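Local coordinates for high-potential iron-sulfur protein (Rhodoferax fermentans, PDB 1HLQ) that carries single electrons on a high-potential [4Fe-4S] cluster in anaerobic and photosynthetic bacterial electron transport, at residues A[31-34]-A[35-38]; A[10-14]-A[15-19]. One frame throughout, in Å; residues are numbered along the deposited sequence.

From the N terminus the chain first reaches contact 2. There the short helix 10-14 ends in a Schellman motif, and residues 15-19 lead off into a loop with Tyr17 in the pocket of the iron-sulfur cluster. Contact 1 follows in the long loop between that helix and strand 51-52. A type I turn, Thr33 to Gln36, bends the chain sharply just ahead of the cluster ligand Cys38. The two contacts lie in series, neither enclosing nor crossing the other. Their centres are about 15 Å apart and they do not touch, although their nearest atoms come within about 4 Å. Both deliver a residue to the cluster, and both touch the second subunit.

Contact 1: A[31-34]-A[35-38]; sequences KHTK and DQSC. With SF4 (iron/sulfur cluster), chain G; SO4 (sulfate ion), chain D.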
loop_
_atom_site.group_PDB
_atom_site.type_symbol
_atom_site.label_atom_id
_atom_site.label_comp_id
_atom_site.label_asym_id
_atom_site.label_seq_id
_atom_site.Cartn_x
_atom_site.Cartn_y
_atom_site.Cartn_z
ATOM N N LYS A 31 -7.723 -6.136 17.876
ATOM C CA LYS A 31 -6.600 -5.479 18.530
ATOM C C LYS A 31 -6.624 -3.960 18.359
ATOM O O LYS A 31 -5.781 -3.223 18.917
ATOM C CB LYS A 31 -5.291 -6.072 18.016
ATOM C CG LYS A 31 -5.155 -7.545 18.430
ATOM C CD LYS A 31 -3.862 -8.138 17.916
ATOM C CE LYS A 31 -3.673 -9.598 18.303
ATOM N NZ LYS A 31 -2.970 -9.763 19.593
ATOM N N HIS A 32 -7.605 -3.440 17.617
ATOM C CA HIS A 32 -7.772 -1.995 17.507
ATOM C C HIS A 32 -8.110 -1.433 18.884
ATOM O O HIS A 32 -8.861 -2.024 19.652
ATOM C CB HIS A 32 -8.949 -1.680 16.578
ATOM C CG HIS A 32 -9.549 -0.326 16.752
ATOM N ND1 HIS A 32 -9.214 0.793 16.028
ATOM C CD2 HIS A 32 -10.499 0.060 17.651
ATOM C CE1 HIS A 32 -9.935 1.819 16.493
ATOM N NE2 HIS A 32 -10.708 1.391 17.485
ATOM N N THR A 33 -7.670 -0.211 19.152
ATOM C CA THR A 33 -8.161 0.545 20.290
ATOM C C THR A 33 -8.338 1.990 19.815
ATOM O O THR A 33 -7.664 2.384 18.860
ATOM C CB THR A 33 -7.337 0.621 21.577
ATOM O OG1 THR A 33 -6.172 1.412 21.373
ATOM C CG2 THR A 33 -6.948 -0.761 22.073
ATOM N N LYS A 34 -9.097 2.811 20.548
ATOM C CA LYS A 34 -9.259 4.213 20.139
ATOM C C LYS A 34 -8.019 5.032 20.428
ATOM O O LYS A 34 -7.942 6.205 20.023
ATOM C CB LYS A 34 -10.540 4.919 20.555
ATOM C CG LYS A 34 -10.810 5.020 22.039
ATOM C CD LYS A 34 -12.292 5.255 22.317
ATOM C CE LYS A 34 -12.661 6.723 22.346
ATOM N NZ LYS A 34 -13.798 6.986 23.287
ATOM N N ASP A 35 -6.970 4.459 21.028
ATOM C CA ASP A 35 -5.683 5.090 21.166
ATOM C C ASP A 35 -4.937 5.067 19.823
ATOM O O ASP A 35 -3.952 5.776 19.632
ATOM C CB ASP A 35 -4.769 4.457 22.216
ATOM C CG ASP A 35 -5.101 4.967 23.609
ATOM O OD1 ASP A 35 -5.269 4.113 24.497
ATOM O OD2 ASP A 35 -5.183 6.212 23.732
ATOM N N GLN A 36 -5.369 4.202 18.916
ATOM C CA GLN A 36 -4.793 4.091 17.590
ATOM C C GLN A 36 -5.569 5.020 16.644
ATOM O O GLN A 36 -6.746 4.845 16.424
ATOM C CB GLN A 36 -4.872 2.655 17.076
ATOM C CG GLN A 36 -4.196 1.648 17.986
ATOM C CD GLN A 36 -4.322 0.227 17.474
ATOM O OE1 GLN A 36 -4.873 -0.067 16.424
ATOM N NE2 GLN A 36 -3.819 -0.734 18.248
ATOM N N SER A 37 -4.843 5.947 16.045
ATOM C CA SER A 37 -5.432 6.797 15.015
ATOM C C SER A 37 -4.307 7.198 14.077
ATOM O O SER A 37 -3.131 7.062 14.388
ATOM C CB SER A 37 -6.165 8.009 15.586
ATOM O OG SER A 37 -5.217 8.797 16.283
ATOM N N CYS A 38 -4.649 7.821 12.950
ATOM C CA CYS A 38 -3.597 8.293 12.044
ATOM C C CYS A 38 -2.673 9.257 12.768
ATOM O O CYS A 38 -1.461 9.209 12.586
ATOM C CB CYS A 38 -4.208 8.935 10.805
ATOM S SG CYS A 38 -5.305 7.850 9.866
HETATM FE FE1 SF4 G . -3.869 6.239 9.124
HETATM FE FE2 SF4 G . -1.517 4.910 9.603
HETATM FE FE3 SF4 G . -2.189 5.649 7.092
HETATM FE FE4 SF4 G . -3.560 3.682 8.339
HETATM S S1 SF4 G . -1.319 3.600 7.796
HETATM S S2 SF4 G . -4.519 5.437 7.137
HETATM S S3 SF4 G . -3.577 4.393 10.528
HETATM S S4 SF4 G . -1.759 7.112 8.785
HETATM S S SO4 D . -11.035 1.275 23.175
HETATM O O1 SO4 D . -11.353 1.571 21.740
HETATM O O2 SO4 D . -10.770 -0.184 23.324
HETATM O O3 SO4 D . -12.218 1.721 23.984
HETATM O O4 SO4 D . -9.823 2.048 23.597
#
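The first torsion of Thr33 (chi1 70°) sets OG1 between the backbone N and the carbonyl carbon, facing Asp35. That of Gln36 (chi1 -57°) puts CG beside the backbone N, and the extended chain then runs back toward Lys31. Between them lies a type I beta turn from Thr33 to Gln36. It is closed by Gln36 N donating to Thr33 O at 2.9 Å. The donor sits above the carbonyl plane, 49° out of it. Thr33 OG1 also accepts a bond from Asp35 N at 3.2 Å, an ST turn at the start of the beta turn, so backbone and side chain of Thr33 both hold it. The Gln36 amide lies alongside residues 31-33. Its NE2 makes a weak bond to Lys31 O at 3.2 Å. That oxygen also accepts from Lys31 NZ of the second subunit. Gln36 OE1 packs on His32 CA and accepts from Trp67 NE1, while the His32 ring meets Trp67 edge-to-face. A leucine in place of Gln36 would probably leave Trp67 NE1 without its acceptor, besides costing Lys31 O a weak donor. On the outside of the turn, Lys34 N gives a bond to sulfate O1 at 2.8 Å and a weak one to O4. The sulfate probably came from the crystallisation liquor; Lys26 also binds it. Beyond the turn the chain reaches the [4Fe-4S] cluster, where Cys38 SG binds iron FE1 at 2.3 Å.

Contact 2: A[10-14]-A[15-19]; sequences ANAKS and LGYVA
Leu15, Ala12 and Tyr17 carry most of this contact, in which a Schellman motif ends the short helix 10-14. Ala12 O accepts from Tyr17 N at 3.0 Å, the bond that spans six residues, from Tyr17 back to Ala12 (the 6→1 bond of the motif). The bond is nearly straight, with an N-H...O angle of 166°. Gly16 N pairs with Lys13 O at 3.2 Å and stands well above that carbonyl plane, 72° out of it. Gly16 is the C-prime residue, and its positive phi favours glycine. Leu15 N is held less firmly. It makes weak bonds to Ala12 O at 3.0 Å and to Asn11 O at 3.4 Å. The Leu15 side chain lies back along the helix end, and its CG packs 3.8 Å from Asn11 O. It also touches Phe57, and lies about 4 Å from the side chain of the cluster ligand Cys68. Tyr17 has its CG opposite the backbone N (chi1 173°), which carries the ring away from the helix toward the [4Fe-4S] cluster, of whose pocket it is a part. The ring meets that of Phe57, and OH bonds to Val63 N. The motif thus turns the chain from the helix to the wall of the cluster pocket. At the base of the Tyr17 side chain, Ala12 CB lies 3.9 Å from Tyr17 CB.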
loop_
_atom_site.group_PDB
_atom_site.type_symbol
_atom_site.label_atom_id
_atom_site.label_comp_id
_atom_site.label_asym_id
_atom_site.label_seq_id
_atom_site.Cartn_x
_atom_site.Cartn_y
_atom_site.Cartn_z
ATOM N N ALA A 10 -11.346 1.277 -2.973
ATOM C CA ALA A 10 -10.893 -0.104 -2.892
ATOM C C ALA A 10 -9.718 -0.294 -1.938
ATOM O O ALA A 10 -9.743 -1.247 -1.140
ATOM C CB ALA A 10 -10.490 -0.627 -4.270
ATOM N N ASN A 11 -8.736 0.590 -2.005
ATOM C CA ASN A 11 -7.582 0.446 -1.125
ATOM C C ASN A 11 -7.967 0.701 0.325
ATOM O O ASN A 11 -7.418 0.070 1.228
ATOM C CB ASN A 11 -6.399 1.266 -1.591
ATOM C CG ASN A 11 -6.594 2.743 -1.762
ATOM O OD1 ASN A 11 -7.670 3.283 -1.479
ATOM N ND2 ASN A 11 -5.566 3.419 -2.259
ATOM N N ALA A 12 -8.928 1.592 0.540
ATOM C CA ALA A 12 -9.414 1.850 1.896
ATOM C C ALA A 12 -10.118 0.612 2.438
ATOM O O ALA A 12 -9.850 0.151 3.562
ATOM C CB ALA A 12 -10.362 3.043 1.860
ATOM N N LYS A 13 -11.023 0.011 1.665
ATOM C CA LYS A 13 -11.748 -1.173 2.098
ATOM C C LYS A 13 -10.786 -2.327 2.409
ATOM O O LYS A 13 -10.939 -3.076 3.380
ATOM C CB LYS A 13 -12.782 -1.641 1.073
ATOM C CG LYS A 13 -13.972 -0.699 0.922
ATOM C CD LYS A 13 -14.999 -1.349 -0.006
ATOM C CE LYS A 13 -16.293 -0.568 -0.067
ATOM N NZ LYS A 13 -17.159 -1.015 -1.196
ATOM N N SER A 14 -9.725 -2.468 1.624
ATOM C CA SER A 14 -8.739 -3.530 1.847
ATOM C C SER A 14 -8.060 -3.394 3.206
ATOM O O SER A 14 -7.648 -4.415 3.768
ATOM C CB SER A 14 -7.726 -3.495 0.705
ATOM O OG SER A 14 -6.852 -4.611 0.762
ATOM N N LEU A 15 -7.920 -2.174 3.705
ATOM C CA LEU A 15 -7.270 -1.917 4.975
ATOM C C LEU A 15 -8.230 -1.564 6.098
ATOM O O LEU A 15 -7.818 -1.147 7.189
ATOM C CB LEU A 15 -6.251 -0.779 4.811
ATOM C CG LEU A 15 -5.025 -1.105 3.953
ATOM C CD1 LEU A 15 -4.248 0.135 3.586
ATOM C CD2 LEU A 15 -4.128 -2.083 4.704
ATOM N N GLY A 16 -9.536 -1.695 5.872
ATOM C CA GLY A 16 -10.529 -1.337 6.880
ATOM C C GLY A 16 -10.433 0.118 7.302
ATOM O O GLY A 16 -10.709 0.466 8.450
ATOM N N TYR A 17 -10.015 1.011 6.395
ATOM C CA TYR A 17 -9.866 2.409 6.761
ATOM C C TYR A 17 -11.195 3.053 7.139
ATOM O O TYR A 17 -12.211 2.898 6.468
ATOM C CB TYR A 17 -9.277 3.206 5.580
ATOM C CG TYR A 17 -9.254 4.700 5.831
ATOM C CD1 TYR A 17 -8.242 5.326 6.535
ATOM C CD2 TYR A 17 -10.272 5.507 5.321
ATOM C CE1 TYR A 17 -8.280 6.687 6.792
ATOM C CE2 TYR A 17 -10.322 6.867 5.556
ATOM C CZ TYR A 17 -9.301 7.459 6.268
ATOM O OH TYR A 17 -9.308 8.816 6.513
ATOM N N VAL A 18 -11.131 3.827 8.220
ATOM C CA VAL A 18 -12.269 4.633 8.649
ATOM C C VAL A 18 -11.732 6.037 8.900
ATOM O O VAL A 18 -10.622 6.231 9.393
ATOM C CB VAL A 18 -13.017 4.110 9.883
ATOM C CG1 VAL A 18 -13.881 2.905 9.534
ATOM C CG2 VAL A 18 -12.046 3.806 11.002
ATOM N N ALA A 19 -12.576 7.045 8.628
ATOM C CA ALA A 19 -12.195 8.412 8.881
ATOM C C ALA A 19 -12.250 8.772 10.363
ATOM O O ALA A 19 -11.674 9.792 10.734
ATOM C CB ALA A 19 -13.064 9.392 8.107
#